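Local atomic coordinates of Glyoxalase/Bleomycin resistance protein (Bacillus cereus ATCC 14579, PDB entry 1XQA), a protein that is of unknown function but belongs to the glyoxalase/bleomycin resistance (vicinal oxygen chelate) superfamily, binds a magnesium ion and is possibly a glyoxalase. Residues A[96-101]-A[108-113]; A[73-78]-A[89-94]. All blocks are in the same frame, centred on the assembly; numbering follows the deposited sequence.

Contact 1 (A[96-101]-A[108-113]); sequences AYTFYV and TIEVMC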
loop_
_atom_site.group_PDB
_atom_site.type_symbol
_atom_site.label_atom_id
_atom_site.label_comp_id
_atom_site.label_asym_id
_atom_site.label_seq_id
_atom_site.Cartn_x
_atom_site.Cartn_y
_atom_site.Cartn_z
ATOM N N ALA A 96 -22.160 6.748 -13.288
ATOM C CA ALA A 96 -21.636 5.790 -12.338
ATOM C C ALA A 96 -21.610 6.430 -10.946
ATOM O O ALA A 96 -21.762 7.647 -10.806
ATOM C CB ALA A 96 -20.239 5.361 -12.755
ATOM N N TYR A 97 -21.426 5.608 -9.922
ATOM C CA TYR A 97 -21.269 6.104 -8.566
ATOM C C TYR A 97 -19.778 6.446 -8.428
ATOM O O TYR A 97 -18.938 5.549 -8.440
ATOM C CB TYR A 97 -21.722 5.018 -7.595
ATOM C CG TYR A 97 -21.733 5.360 -6.128
ATOM C CD1 TYR A 97 -22.604 6.318 -5.619
ATOM C CD2 TYR A 97 -20.896 4.688 -5.236
ATOM C CE1 TYR A 97 -22.635 6.611 -4.264
ATOM C CE2 TYR A 97 -20.922 4.967 -3.880
ATOM C CZ TYR A 97 -21.793 5.935 -3.401
ATOM O OH TYR A 97 -21.832 6.229 -2.063
ATOM N N THR A 98 -19.480 7.746 -8.324
ATOM C CA THR A 98 -18.140 8.297 -8.608
ATOM C C THR A 98 -17.683 9.370 -7.618
ATOM O O THR A 98 -18.471 10.209 -7.184
ATOM C CB THR A 98 -18.125 8.993 -9.999
ATOM O OG1 THR A 98 -18.800 8.176 -10.962
ATOM C CG2 THR A 98 -16.704 9.262 -10.476
ATOM N N PHE A 99 -16.393 9.371 -7.294
ATOM C CA PHE A 99 -15.790 10.558 -6.710
ATOM C C PHE A 99 -14.403 10.755 -7.289
ATOM O O PHE A 99 -13.859 9.861 -7.949
ATOM C CB PHE A 99 -15.740 10.489 -5.185
ATOM C CG PHE A 99 -14.724 9.511 -4.638
ATOM C CD1 PHE A 99 -13.433 9.929 -4.331
ATOM C CD2 PHE A 99 -15.079 8.187 -4.399
ATOM C CE1 PHE A 99 -12.501 9.046 -3.814
ATOM C CE2 PHE A 99 -14.150 7.287 -3.873
ATOM C CZ PHE A 99 -12.870 7.716 -3.581
ATOM N N TYR A 100 -13.851 11.932 -7.039
ATOM C CA TYR A 100 -12.524 12.257 -7.512
ATOM C C TYR A 100 -11.623 12.616 -6.330
ATOM O O TYR A 100 -12.101 13.076 -5.285
ATOM C CB TYR A 100 -12.568 13.406 -8.514
ATOM C CG TYR A 100 -13.463 13.122 -9.692
ATOM C CD1 TYR A 100 -12.959 12.540 -10.843
ATOM C CD2 TYR A 100 -14.837 13.378 -9.623
ATOM C CE1 TYR A 100 -13.783 12.256 -11.923
ATOM C CE2 TYR A 100 -15.679 13.089 -10.690
ATOM C CZ TYR A 100 -15.144 12.527 -11.834
ATOM O OH TYR A 100 -15.968 12.248 -12.906
ATOM N N VAL A 101 -10.322 12.444 -6.526
ATOM C CA VAL A 101 -9.341 12.847 -5.537
ATOM C C VAL A 101 -8.101 13.392 -6.242
ATOM O O VAL A 101 -7.647 12.826 -7.234
ATOM C CB VAL A 101 -8.982 11.685 -4.567
ATOM C CG1 VAL A 101 -8.403 10.477 -5.313
ATOM C CG2 VAL A 101 -8.036 12.166 -3.417
ATOM N N THR A 108 -5.390 13.992 -11.068
ATOM C CA THR A 108 -6.669 13.628 -10.468
ATOM C C THR A 108 -6.971 12.174 -10.779
ATOM O O THR A 108 -6.750 11.718 -11.912
ATOM C CB THR A 108 -7.779 14.522 -11.032
ATOM O OG1 THR A 108 -7.460 15.880 -10.700
ATOM C CG2 THR A 108 -9.163 14.150 -10.464
ATOM N N ILE A 109 -7.489 11.461 -9.775
ATOM C CA ILE A 109 -7.913 10.096 -9.921
ATOM C C ILE A 109 -9.430 10.029 -9.743
ATOM O O ILE A 109 -10.008 10.710 -8.895
ATOM C CB ILE A 109 -7.223 9.188 -8.862
ATOM C CG1 ILE A 109 -5.767 8.919 -9.273
ATOM C CG2 ILE A 109 -7.995 7.874 -8.675
ATOM C CD1 ILE A 109 -4.929 8.199 -8.207
ATOM N N GLU A 110 -10.065 9.224 -10.573
ATOM C CA GLU A 110 -11.487 8.936 -10.431
ATOM C C GLU A 110 -11.696 7.539 -9.838
ATOM O O GLU A 110 -11.030 6.576 -10.229
ATOM C CB GLU A 110 -12.116 9.007 -11.825
ATOM C CG GLU A 110 -13.553 8.591 -11.906
ATOM C CD GLU A 110 -13.962 8.281 -13.338
ATOM O OE1 GLU A 110 -13.070 7.977 -14.154
ATOM O OE2 GLU A 110 -15.168 8.322 -13.637
ATOM N N VAL A 111 -12.660 7.418 -8.923
ATOM C CA VAL A 111 -12.968 6.137 -8.315
ATOM C C VAL A 111 -14.459 5.945 -8.520
ATOM O O VAL A 111 -15.230 6.823 -8.181
ATOM C CB VAL A 111 -12.613 6.115 -6.799
ATOM C CG1 VAL A 111 -12.934 4.743 -6.175
ATOM C CG2 VAL A 111 -11.133 6.516 -6.570
HETATM N N MSE A 112 -14.855 4.824 -9.116
HETATM C CA MSE A 112 -16.258 4.642 -9.490
HETATM C C MSE A 112 -16.705 3.196 -9.559
HETATM O O MSE A 112 -15.884 2.280 -9.622
HETATM C CB MSE A 112 -16.542 5.332 -10.839
HETATM C CG MSE A 112 -15.968 4.620 -12.050
HETATM SE SE MSE A 112 -14.024 4.666 -12.182
HETATM C CE MSE A 112 -13.888 4.270 -14.099
ATOM N N CYS A 113 -18.021 3.017 -9.524
ATOM C CA CYS A 113 -18.665 1.746 -9.834
ATOM C C CYS A 113 -19.901 2.009 -10.694
ATOM O O CYS A 113 -20.699 2.900 -10.397
ATOM C CB CYS A 113 -19.059 1.019 -8.549
ATOM S SG CYS A 113 -19.879 -0.549 -8.858
ATOM O OXT CYS A 113 -20.142 1.349 -11.711
HETATM O O HOH W 1 -17.554 7.824 -13.421
HETATM O O HOH W 2 -15.430 10.892 -14.925
#

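Contact 2 (A[73-78]-A[89-94]); sequences QVDKIN and EPPKHA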
loop_
_atom_site.group_PDB
_atom_site.type_symbol
_atom_site.label_atom_id
_atom_site.label_comp_id
_atom_site.label_asym_id
_atom_site.label_seq_id
_atom_site.Cartn_x
_atom_site.Cartn_y
_atom_site.Cartn_z
ATOM N N GLN A 73 -17.376 -0.690 -2.077
ATOM C CA GLN A 73 -15.926 -0.532 -2.234
ATOM C C GLN A 73 -15.525 0.907 -2.558
ATOM O O GLN A 73 -14.482 1.383 -2.094
ATOM C CB GLN A 73 -15.376 -1.516 -3.272
ATOM C CG GLN A 73 -15.424 -2.978 -2.788
ATOM C CD GLN A 73 -14.752 -3.177 -1.423
ATOM O OE1 GLN A 73 -15.392 -3.622 -0.463
ATOM N NE2 GLN A 73 -13.464 -2.826 -1.328
ATOM N N VAL A 74 -16.362 1.594 -3.334
ATOM C CA VAL A 74 -16.171 3.015 -3.602
ATOM C C VAL A 74 -16.235 3.790 -2.290
ATOM O O VAL A 74 -15.366 4.633 -2.026
ATOM C CB VAL A 74 -17.192 3.582 -4.650
ATOM C CG1 VAL A 74 -16.995 5.097 -4.859
ATOM C CG2 VAL A 74 -17.050 2.832 -5.986
ATOM N N ASP A 75 -17.255 3.501 -1.484
ATOM C CA ASP A 75 -17.445 4.144 -0.185
ATOM C C ASP A 75 -16.229 3.949 0.726
ATOM O O ASP A 75 -15.813 4.882 1.424
ATOM C CB ASP A 75 -18.704 3.597 0.514
ATOM C CG ASP A 75 -19.992 4.189 -0.029
ATOM O OD1 ASP A 75 -19.937 5.216 -0.728
ATOM O OD2 ASP A 75 -21.082 3.623 0.262
ATOM N N LYS A 76 -15.691 2.727 0.727
ATOM C CA LYS A 76 -14.575 2.378 1.593
ATOM C C LYS A 76 -13.329 3.210 1.252
ATOM O O LYS A 76 -12.726 3.788 2.154
ATOM C CB LYS A 76 -14.289 0.875 1.525
ATOM C CG LYS A 76 -13.649 0.315 2.782
ATOM C CD LYS A 76 -13.979 -1.176 2.966
ATOM C CE LYS A 76 -12.855 -2.046 2.413
ATOM N NZ LYS A 76 -13.047 -3.520 2.639
ATOM N N ILE A 77 -12.964 3.278 -0.033
ATOM C CA ILE A 77 -11.795 4.074 -0.452
ATOM C C ILE A 77 -11.990 5.561 -0.118
ATOM O O ILE A 77 -11.069 6.243 0.362
ATOM C CB ILE A 77 -11.462 3.900 -1.963
ATOM C CG1 ILE A 77 -11.134 2.435 -2.293
ATOM C CG2 ILE A 77 -10.249 4.778 -2.357
ATOM C CD1 ILE A 77 -11.041 2.156 -3.809
ATOM N N ASN A 78 -13.184 6.070 -0.414
ATOM C CA ASN A 78 -13.577 7.431 -0.032
ATOM C C ASN A 78 -13.392 7.697 1.468
ATOM O O ASN A 78 -12.760 8.671 1.863
ATOM C CB ASN A 78 -15.059 7.629 -0.399
ATOM C CG ASN A 78 -15.498 9.068 -0.278
ATOM O OD1 ASN A 78 -16.075 9.467 0.737
ATOM N ND2 ASN A 78 -15.214 9.866 -1.307
ATOM N N GLU A 89 -15.099 14.556 -1.425
ATOM C CA GLU A 89 -16.513 14.656 -1.125
ATOM C C GLU A 89 -17.104 13.249 -1.240
ATOM O O GLU A 89 -16.448 12.350 -1.788
ATOM C CB GLU A 89 -17.211 15.691 -2.029
ATOM C CG GLU A 89 -17.237 15.395 -3.522
ATOM C CD GLU A 89 -18.082 16.403 -4.324
ATOM O OE1 GLU A 89 -19.195 16.031 -4.769
ATOM O OE2 GLU A 89 -17.635 17.563 -4.504
ATOM N N PRO A 90 -18.316 13.032 -0.694
ATOM C CA PRO A 90 -18.923 11.715 -0.857
ATOM C C PRO A 90 -19.108 11.361 -2.333
ATOM O O PRO A 90 -19.197 12.263 -3.170
ATOM C CB PRO A 90 -20.285 11.871 -0.182
ATOM C CG PRO A 90 -20.096 12.978 0.785
ATOM C CD PRO A 90 -19.175 13.932 0.093
ATOM N N PRO A 91 -19.163 10.052 -2.657
ATOM C CA PRO A 91 -19.415 9.679 -4.051
ATOM C C PRO A 91 -20.815 10.099 -4.497
ATOM O O PRO A 91 -21.740 10.160 -3.684
ATOM C CB PRO A 91 -19.300 8.149 -4.038
ATOM C CG PRO A 91 -18.564 7.816 -2.761
ATOM C CD PRO A 91 -19.007 8.870 -1.793
ATOM N N LYS A 92 -20.963 10.386 -5.786
ATOM C CA LYS A 92 -22.267 10.787 -6.327
ATOM C C LYS A 92 -22.725 9.836 -7.435
ATOM O O LYS A 92 -21.908 9.286 -8.165
ATOM C CB LYS A 92 -22.213 12.238 -6.833
ATOM C CG LYS A 92 -21.701 13.256 -5.792
ATOM C CD LYS A 92 -22.829 13.775 -4.888
ATOM C CE LYS A 92 -22.436 13.790 -3.403
ATOM N NZ LYS A 92 -21.527 14.896 -2.980
ATOM N N HIS A 93 -24.038 9.645 -7.545
ATOM C CA HIS A 93 -24.633 8.844 -8.626
ATOM C C HIS A 93 -24.827 9.675 -9.890
ATOM O O HIS A 93 -25.831 10.370 -10.034
ATOM C CB HIS A 93 -25.988 8.282 -8.192
ATOM C CG HIS A 93 -25.898 7.206 -7.157
ATOM N ND1 HIS A 93 -26.002 7.463 -5.807
ATOM C CD2 HIS A 93 -25.720 5.867 -7.274
ATOM C CE1 HIS A 93 -25.897 6.328 -5.137
ATOM N NE2 HIS A 93 -25.725 5.345 -6.003
ATOM N N ALA A 94 -23.881 9.589 -10.817
ATOM C CA ALA A 94 -23.949 10.386 -12.046
ATOM C C ALA A 94 -24.145 9.535 -13.299
ATOM O O ALA A 94 -24.627 8.401 -13.232
ATOM C CB ALA A 94 -22.696 11.256 -12.180
#

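Contact 1 (A[96-101]-A[108-113])
Phe99 and Val111 form a hydrogen-bonded pair at the middle of an antiparallel beta hairpin: the axes of strands 97-101 and 108-112 approach to 4.7 Å with their directions 157° apart, and six backbone hydrogen bonds, two of them with Cys113, join the segments. On the face bearing these two residues, the Phe99 ring is folded back across its neighbour: with CG between the backbone N and the carbonyl carbon (chi1 72°), the ring lays one face over Val111, whose CB sits 3.9 Å from the centroid in a CH-pi contact. Next along, Val101 CG1 lies 4.0 Å from Ile109 CB. The other face carries Glu110, a magnesium ligand. Its CG packs 3.5 Å from Thr98 CG2, and Tyr100 lies alongside, its ring 9° from the carboxylate plane and its CE1 3.7 Å from Glu110 CB. Two waters lie between Glu110 OE2 and the hydroxyls of Thr98 and Tyr100, but these bridges are doubtful, one link in each being unusually short. Strand 64-67 pairs with 107-112 and strand 92-93 with 97-103; helix 14-25 packs on Ile109 and Val111, and helix 71-83 on Phe99.

Contact 2 (A[73-78]-A[89-94])
Asn78 and Pro91 meet where helix 71-83 packs against the chain leading into strand 92-93, the outermost strand of a four-stranded mixed sheet; helix and sheet belong to a beta-alpha-beta-beta-beta unit of the kind that builds the vicinal oxygen chelate fold. The close part of the contact is centred on Pro91, whose ring points at the helix and rests on Val74, Asp75 and, one turn further on, Asn78. Pro91 CG lies 3.8 Å from Val74 CG1, the valine methyl passing alongside the ring with the two side chains running in opposite senses. Asp75 lies roughly perpendicular to the proline, bringing OD1 to 3.6 Å from Pro91 CG; the same oxygen has the Tyr97 hydroxyl as its hydrogen-bond partner. Asn78 and the ring point at each other, with Asn78 CG 3.8 Å from Pro91 CD. Val74 and Asn78 are buried, and Phe99 of strand 97-103 touches both.

Away from this patch the contact opens to solvent. Glu89 and Pro90 turn their side chains away from the helix, and Pro90 comes no nearer to it than 4.0 Å, from its CA to Asn78 OD1. Exposed Lys92 instead pairs within its own segment, its NZ 3.2 Å from Glu89 OE1 in a salt bridge in which NZ stands above the carboxylate plane. On the helix, Lys76 points elsewhere and forms a salt bridge with Asp84 of the second subunit.

One polar bond ties the segments together. The Asn78 side chain extends anti to its own backbone nitrogen (chi1 -170°), which carries the amide to the loop; ND2 donates to Glu89 O at 2.8 Å with an N-H...O angle of 155°, the acceptor close to the amide plane and the donor tilted 33° from the carbonyl plane.

In the fold
Contacts 1 and 2 lie with their centres about 7 Å apart and share one sheet: strand 92-93 of contact 2 is the edge neighbour of strand 97-103 of contact 1, joined by Lys92 N to Thr98 O at 2.9 Å. Tyr97 bridges them too, its OH 2.5 Å from Asp75 OD1 (a probable hydrogen bond) and its CZ 3.4 Å from Pro91 CB, while Phe99 CG lies 3.4 Å from Asn78 ND2. Helix 71-83 thus backs the hairpin on its Phe99 side. The opposite face holds the magnesium site, which includes His63 and Glu110; the Glu110 side chain is about 3 Å from the ion, whereas that of Val74 in contact 2 is about 13 Å away.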